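Long-range contact in exoglucanase A (PDB 7CBD), which hydrolyses beta-1,4-glucosidic linkages of cellulose with inversion of the anomeric configuration, releasing cellobiose: residues 287-299 against 357-371. Numbering follows the deposited sequence.
Sequences PSSIGMLVDTSRN and HLDAFVWIKPPGESD
With CG anti to the backbone N (chi1 -177°), the Asp295 carboxylate reaches across to Lys365 N, and more weakly to Ile364 N, and the same first torsion in Lys365 (chi1 179°) lays its CG over one face of the Arg298 guanidinium. The two segments are neighbouring parallel strands of the distorted beta/alpha barrel of the glycoside hydrolase family 6 catalytic domain, followed by the loops at their C-terminal ends. Between the strands, Met292 N binds His357 O and Met292 O takes Asp359 N; the chain turns at Asp359, and pairing resumes where Val362 N meets Val294 O at 3.2 Å. Leu293 CD2 packs on Ala360 CB, while Val294 and Leu358 touch on the other sheet face, beside helix 270-283. Past the strands, Asp295 OD2 accepts a nearly straight bond from Lys365 N (3.0 Å), and OD1 accepts Ser297 N, an Asx turn, and Ser297 OG, both from one face of its plane. Lys365 N and the Ser297 N and OG groups would probably lose their carboxylate acceptor, and the Asx turn with it, were an alanine to stand at Asp295. Ser297 CA sits over the five-membered ring of Trp363, a CH-pi contact 3.6 Å from its centroid, while Trp363 NE1 bonds Arg344 O. Asp371, a predicted active-site aspartate, is held by Arg298 and Lys365 in a salt-bridge network, and its OD2 accepts from Asn336 N. Arg298 NH2 meets the syn lone pair of Asp371 OD1 at 2.7 Å, in the guanidinium plane, with the carboxylate turned 87° against it.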
loop_
_atom_site.group_PDB
_atom_site.type_symbol
_atom_site.label_atom_id
_atom_site.label_comp_id
_atom_site.label_asym_id
_atom_site.label_seq_id
_atom_site.Cartn_x
_atom_site.Cartn_y
_atom_site.Cartn_z
ATOM N N PRO A 287 19.417 9.293 -7.978
ATOM C CA PRO A 287 20.104 8.560 -9.044
ATOM C C PRO A 287 19.107 7.743 -9.851
ATOM O O PRO A 287 18.077 7.292 -9.344
ATOM C CB PRO A 287 21.076 7.653 -8.283
ATOM C CG PRO A 287 20.405 7.422 -6.952
ATOM C CD PRO A 287 19.689 8.726 -6.645
ATOM N N SER A 288 19.422 7.552 -11.134
ATOM C CA SER A 288 18.517 6.822 -12.016
ATOM C C SER A 288 18.284 5.388 -11.557
ATOM O O SER A 288 17.296 4.768 -11.971
ATOM C CB SER A 288 19.031 6.859 -13.456
ATOM O OG SER A 288 20.270 6.186 -13.570
ATOM N N SER A 289 19.166 4.849 -10.711
ATOM C CA SER A 289 19.071 3.481 -10.216
ATOM C C SER A 289 17.919 3.265 -9.240
ATOM O O SER A 289 17.637 2.113 -8.903
ATOM C CB SER A 289 20.387 3.107 -9.529
ATOM O OG SER A 289 20.760 4.099 -8.585
ATOM N N ILE A 290 17.260 4.321 -8.759
ATOM C CA ILE A 290 16.120 4.107 -7.870
ATOM C C ILE A 290 15.103 3.199 -8.554
ATOM O O ILE A 290 14.871 3.292 -9.767
ATOM C CB ILE A 290 15.472 5.425 -7.406
ATOM C CG1 ILE A 290 15.031 6.278 -8.606
ATOM C CG2 ILE A 290 16.414 6.179 -6.454
ATOM C CD1 ILE A 290 14.064 7.413 -8.272
ATOM N N GLY A 291 14.505 2.303 -7.772
ATOM C CA GLY A 291 13.492 1.394 -8.271
ATOM C C GLY A 291 12.145 1.656 -7.636
ATOM O O GLY A 291 12.051 2.293 -6.579
ATOM N N MET A 292 11.091 1.153 -8.267
ATOM C CA MET A 292 9.723 1.429 -7.865
ATOM C C MET A 292 9.016 0.129 -7.515
ATOM O O MET A 292 9.284 -0.921 -8.104
ATOM C CB MET A 292 8.942 2.131 -8.995
ATOM C CG MET A 292 9.704 3.289 -9.645
ATOM S SD MET A 292 10.145 4.658 -8.553
ATOM C CE MET A 292 8.558 5.466 -8.475
ATOM N N LEU A 293 8.102 0.216 -6.553
ATOM C CA LEU A 293 7.202 -0.873 -6.208
ATOM C C LEU A 293 5.768 -0.385 -6.352
ATOM O O LEU A 293 5.490 0.795 -6.135
ATOM C CB LEU A 293 7.378 -1.313 -4.750
ATOM C CG LEU A 293 8.763 -1.759 -4.298
ATOM C CD1 LEU A 293 8.759 -1.988 -2.800
ATOM C CD2 LEU A 293 9.186 -3.032 -5.027
ATOM N N VAL A 294 4.855 -1.289 -6.713
ATOM C CA VAL A 294 3.422 -1.030 -6.619
ATOM C C VAL A 294 2.814 -2.065 -5.684
ATOM O O VAL A 294 3.066 -3.265 -5.842
ATOM C CB VAL A 294 2.713 -1.062 -7.988
ATOM C CG1 VAL A 294 1.224 -0.773 -7.809
ATOM C CG2 VAL A 294 3.316 -0.057 -8.936
ATOM N N ASP A 295 2.024 -1.597 -4.713
ATOM C CA ASP A 295 1.197 -2.463 -3.882
ATOM C C ASP A 295 -0.001 -2.894 -4.716
ATOM O O ASP A 295 -0.905 -2.090 -4.972
ATOM C CB ASP A 295 0.730 -1.692 -2.650
ATOM C CG ASP A 295 -0.073 -2.549 -1.682
ATOM O OD1 ASP A 295 -0.315 -3.737 -1.980
ATOM O OD2 ASP A 295 -0.453 -2.040 -0.608
ATOM N N THR A 296 0.001 -4.157 -5.151
ATOM C CA THR A 296 -1.049 -4.716 -5.998
ATOM C C THR A 296 -2.070 -5.530 -5.203
ATOM O O THR A 296 -2.855 -6.289 -5.787
ATOM C CB THR A 296 -0.425 -5.568 -7.108
ATOM O OG1 THR A 296 0.420 -6.563 -6.518
ATOM C CG2 THR A 296 0.404 -4.707 -8.047
ATOM N N SER A 297 -2.103 -5.347 -3.881
ATOM C CA SER A 297 -2.948 -6.171 -3.024
ATOM C C SER A 297 -4.427 -6.057 -3.369
ATOM O O SER A 297 -5.164 -7.047 -3.267
ATOM C CB SER A 297 -2.720 -5.795 -1.564
ATOM O OG SER A 297 -2.852 -4.398 -1.345
ATOM N N ARG A 298 -4.895 -4.855 -3.728
ATOM C CA ARG A 298 -6.333 -4.633 -3.833
ATOM C C ARG A 298 -6.704 -3.752 -5.019
ATOM O O ARG A 298 -7.747 -3.087 -4.992
ATOM C CB ARG A 298 -6.911 -4.067 -2.524
ATOM C CG ARG A 298 -6.654 -4.960 -1.315
ATOM C CD ARG A 298 -7.309 -4.440 -0.050
ATOM N NE ARG A 298 -6.799 -3.110 0.280
ATOM C CZ ARG A 298 -7.192 -2.391 1.329
ATOM N NH1 ARG A 298 -8.119 -2.867 2.161
ATOM N NH2 ARG A 298 -6.672 -1.184 1.539
ATOM N N ASN A 299 -5.896 -3.758 -6.083
ATOM C CA ASN A 299 -6.095 -2.854 -7.213
ATOM C C ASN A 299 -6.498 -3.574 -8.499
ATOM O O ASN A 299 -6.371 -2.999 -9.583
ATOM C CB ASN A 299 -4.879 -1.946 -7.441
ATOM C CG ASN A 299 -3.643 -2.703 -7.895
ATOM O OD1 ASN A 299 -3.666 -3.917 -8.071
ATOM N ND2 ASN A 299 -2.544 -1.974 -8.081
ATOM N N HIS A 357 10.381 1.211 -14.112
ATOM C CA HIS A 357 11.531 0.836 -13.286
ATOM C C HIS A 357 11.111 0.022 -12.060
ATOM O O HIS A 357 11.486 0.331 -10.929
ATOM C CB HIS A 357 12.340 2.070 -12.875
ATOM C CG HIS A 357 12.976 2.779 -14.025
ATOM N ND1 HIS A 357 14.292 2.582 -14.381
ATOM C CD2 HIS A 357 12.475 3.673 -14.910
ATOM C CE1 HIS A 357 14.575 3.327 -15.435
ATOM N NE2 HIS A 357 13.488 3.993 -15.780
ATOM N N LEU A 358 10.334 -1.035 -12.290
ATOM C CA LEU A 358 9.711 -1.787 -11.207
ATOM C C LEU A 358 10.661 -2.843 -10.648
ATOM O O LEU A 358 11.072 -3.763 -11.361
ATOM C CB LEU A 358 8.429 -2.462 -11.693
ATOM C CG LEU A 358 7.306 -1.497 -12.090
ATOM C CD1 LEU A 358 6.258 -2.215 -12.931
ATOM C CD2 LEU A 358 6.661 -0.866 -10.864
ATOM N N ASP A 359 10.961 -2.735 -9.354
ATOM C CA ASP A 359 11.705 -3.792 -8.676
ATOM C C ASP A 359 10.844 -5.029 -8.454
ATOM O O ASP A 359 11.361 -6.154 -8.479
ATOM C CB ASP A 359 12.200 -3.301 -7.311
ATOM C CG ASP A 359 13.411 -2.387 -7.400
ATOM O OD1 ASP A 359 14.016 -2.236 -8.484
ATOM O OD2 ASP A 359 13.762 -1.803 -6.356
ATOM N N ALA A 360 9.548 -4.840 -8.207
ATOM C CA ALA A 360 8.629 -5.915 -7.846
ATOM C C ALA A 360 7.216 -5.360 -7.749
ATOM O O ALA A 360 7.010 -4.157 -7.553
ATOM C CB ALA A 360 9.000 -6.540 -6.500
ATOM N N PHE A 361 6.243 -6.261 -7.895
ATOM C CA PHE A 361 4.913 -6.065 -7.331
ATOM C C PHE A 361 4.900 -6.729 -5.962
ATOM O O PHE A 361 5.466 -7.816 -5.778
ATOM C CB PHE A 361 3.825 -6.689 -8.214
ATOM C CG PHE A 361 3.701 -6.051 -9.566
ATOM C CD1 PHE A 361 3.853 -4.682 -9.717
ATOM C CD2 PHE A 361 3.418 -6.819 -10.688
ATOM C CE1 PHE A 361 3.740 -4.090 -10.959
ATOM C CE2 PHE A 361 3.298 -6.229 -11.940
ATOM C CZ PHE A 361 3.468 -4.864 -12.075
ATOM N N VAL A 362 4.260 -6.062 -4.998
ATOM C CA VAL A 362 4.226 -6.497 -3.609
ATOM C C VAL A 362 2.802 -6.337 -3.103
ATOM O O VAL A 362 2.018 -5.547 -3.633
ATOM C CB VAL A 362 5.199 -5.678 -2.730
ATOM C CG1 VAL A 362 6.634 -6.085 -2.993
ATOM C CG2 VAL A 362 5.021 -4.190 -3.013
ATOM N N TRP A 363 2.468 -7.096 -2.060
ATOM C CA TRP A 363 1.232 -6.891 -1.299
ATOM C C TRP A 363 1.646 -6.255 0.020
ATOM O O TRP A 363 2.036 -6.954 0.965
ATOM C CB TRP A 363 0.476 -8.193 -1.076
ATOM C CG TRP A 363 -0.229 -8.688 -2.290
ATOM C CD1 TRP A 363 -0.213 -8.140 -3.546
ATOM C CD2 TRP A 363 -1.068 -9.843 -2.364
ATOM N NE1 TRP A 363 -1.005 -8.890 -4.395
ATOM C CE2 TRP A 363 -1.529 -9.946 -3.693
ATOM C CE3 TRP A 363 -1.469 -10.805 -1.432
ATOM C CZ2 TRP A 363 -2.375 -10.975 -4.112
ATOM C CZ3 TRP A 363 -2.305 -11.828 -1.848
ATOM C CH2 TRP A 363 -2.749 -11.905 -3.180
ATOM N N ILE A 364 1.589 -4.926 0.077
ATOM C CA ILE A 364 1.932 -4.239 1.315
ATOM C C ILE A 364 0.757 -4.293 2.285
ATOM O O ILE A 364 0.856 -4.862 3.375
ATOM C CB ILE A 364 2.437 -2.806 1.053
ATOM C CG1 ILE A 364 3.649 -2.808 0.110
ATOM C CG2 ILE A 364 2.804 -2.145 2.364
ATOM C CD1 ILE A 364 4.839 -3.640 0.589
ATOM N N LYS A 365 -0.387 -3.748 1.891
ATOM C CA LYS A 365 -1.604 -3.981 2.663
ATOM C C LYS A 365 -1.992 -5.453 2.538
ATOM O O LYS A 365 -2.006 -5.987 1.425
ATOM C CB LYS A 365 -2.729 -3.120 2.105
ATOM C CG LYS A 365 -4.052 -3.295 2.825
ATOM C CD LYS A 365 -4.021 -2.661 4.206
ATOM C CE LYS A 365 -5.381 -2.786 4.888
ATOM N NZ LYS A 365 -5.464 -2.012 6.159
ATOM N N PRO A 366 -2.307 -6.145 3.633
ATOM C CA PRO A 366 -2.720 -7.560 3.520
ATOM C C PRO A 366 -4.194 -7.662 3.172
ATOM O O PRO A 366 -5.047 -7.153 3.919
ATOM C CB PRO A 366 -2.446 -8.125 4.925
ATOM C CG PRO A 366 -1.544 -7.087 5.610
ATOM C CD PRO A 366 -2.038 -5.778 5.034
ATOM N N PRO A 367 -4.537 -8.295 2.049
ATOM C CA PRO A 367 -5.953 -8.415 1.683
ATOM C C PRO A 367 -6.768 -9.039 2.803
ATOM O O PRO A 367 -6.367 -10.034 3.413
ATOM C CB PRO A 367 -5.923 -9.313 0.440
ATOM C CG PRO A 367 -4.575 -9.045 -0.166
ATOM C CD PRO A 367 -3.645 -8.839 1.003
ATOM N N GLY A 368 -7.928 -8.436 3.074
ATOM C CA GLY A 368 -8.808 -8.881 4.129
ATOM C C GLY A 368 -8.781 -8.019 5.373
ATOM O O GLY A 368 -9.743 -8.047 6.151
ATOM N N GLU A 369 -7.713 -7.246 5.582
ATOM C CA GLU A 369 -7.650 -6.349 6.726
ATOM C C GLU A 369 -8.363 -5.041 6.404
ATOM O O GLU A 369 -8.132 -4.436 5.351
ATOM C CB GLU A 369 -6.192 -6.092 7.106
ATOM C CG GLU A 369 -5.536 -7.340 7.678
ATOM C CD GLU A 369 -4.121 -7.138 8.177
ATOM O OE1 GLU A 369 -3.614 -5.998 8.169
ATOM O OE2 GLU A 369 -3.524 -8.145 8.590
ATOM N N SER A 370 -9.215 -4.597 7.324
ATOM C CA SER A 370 -9.983 -3.377 7.135
ATOM C C SER A 370 -9.077 -2.148 7.098
ATOM O O SER A 370 -7.993 -2.121 7.697
ATOM C CB SER A 370 -10.963 -3.224 8.294
ATOM O OG SER A 370 -11.722 -2.040 8.165
ATOM N N ASP A 371 -9.541 -1.114 6.397
ATOM C CA ASP A 371 -8.886 0.188 6.405
ATOM C C ASP A 371 -9.333 1.064 7.567
ATOM O O ASP A 371 -8.698 2.090 7.834
ATOM C CB ASP A 371 -9.167 0.955 5.109
ATOM C CG ASP A 371 -8.643 0.241 3.882
ATOM O OD1 ASP A 371 -7.606 -0.446 3.990
ATOM O OD2 ASP A 371 -9.260 0.384 2.810
HETATM O O HOH W 1 16.651 2.256 -12.782
HETATM O O HOH W 2 -8.725 -5.575 2.928
#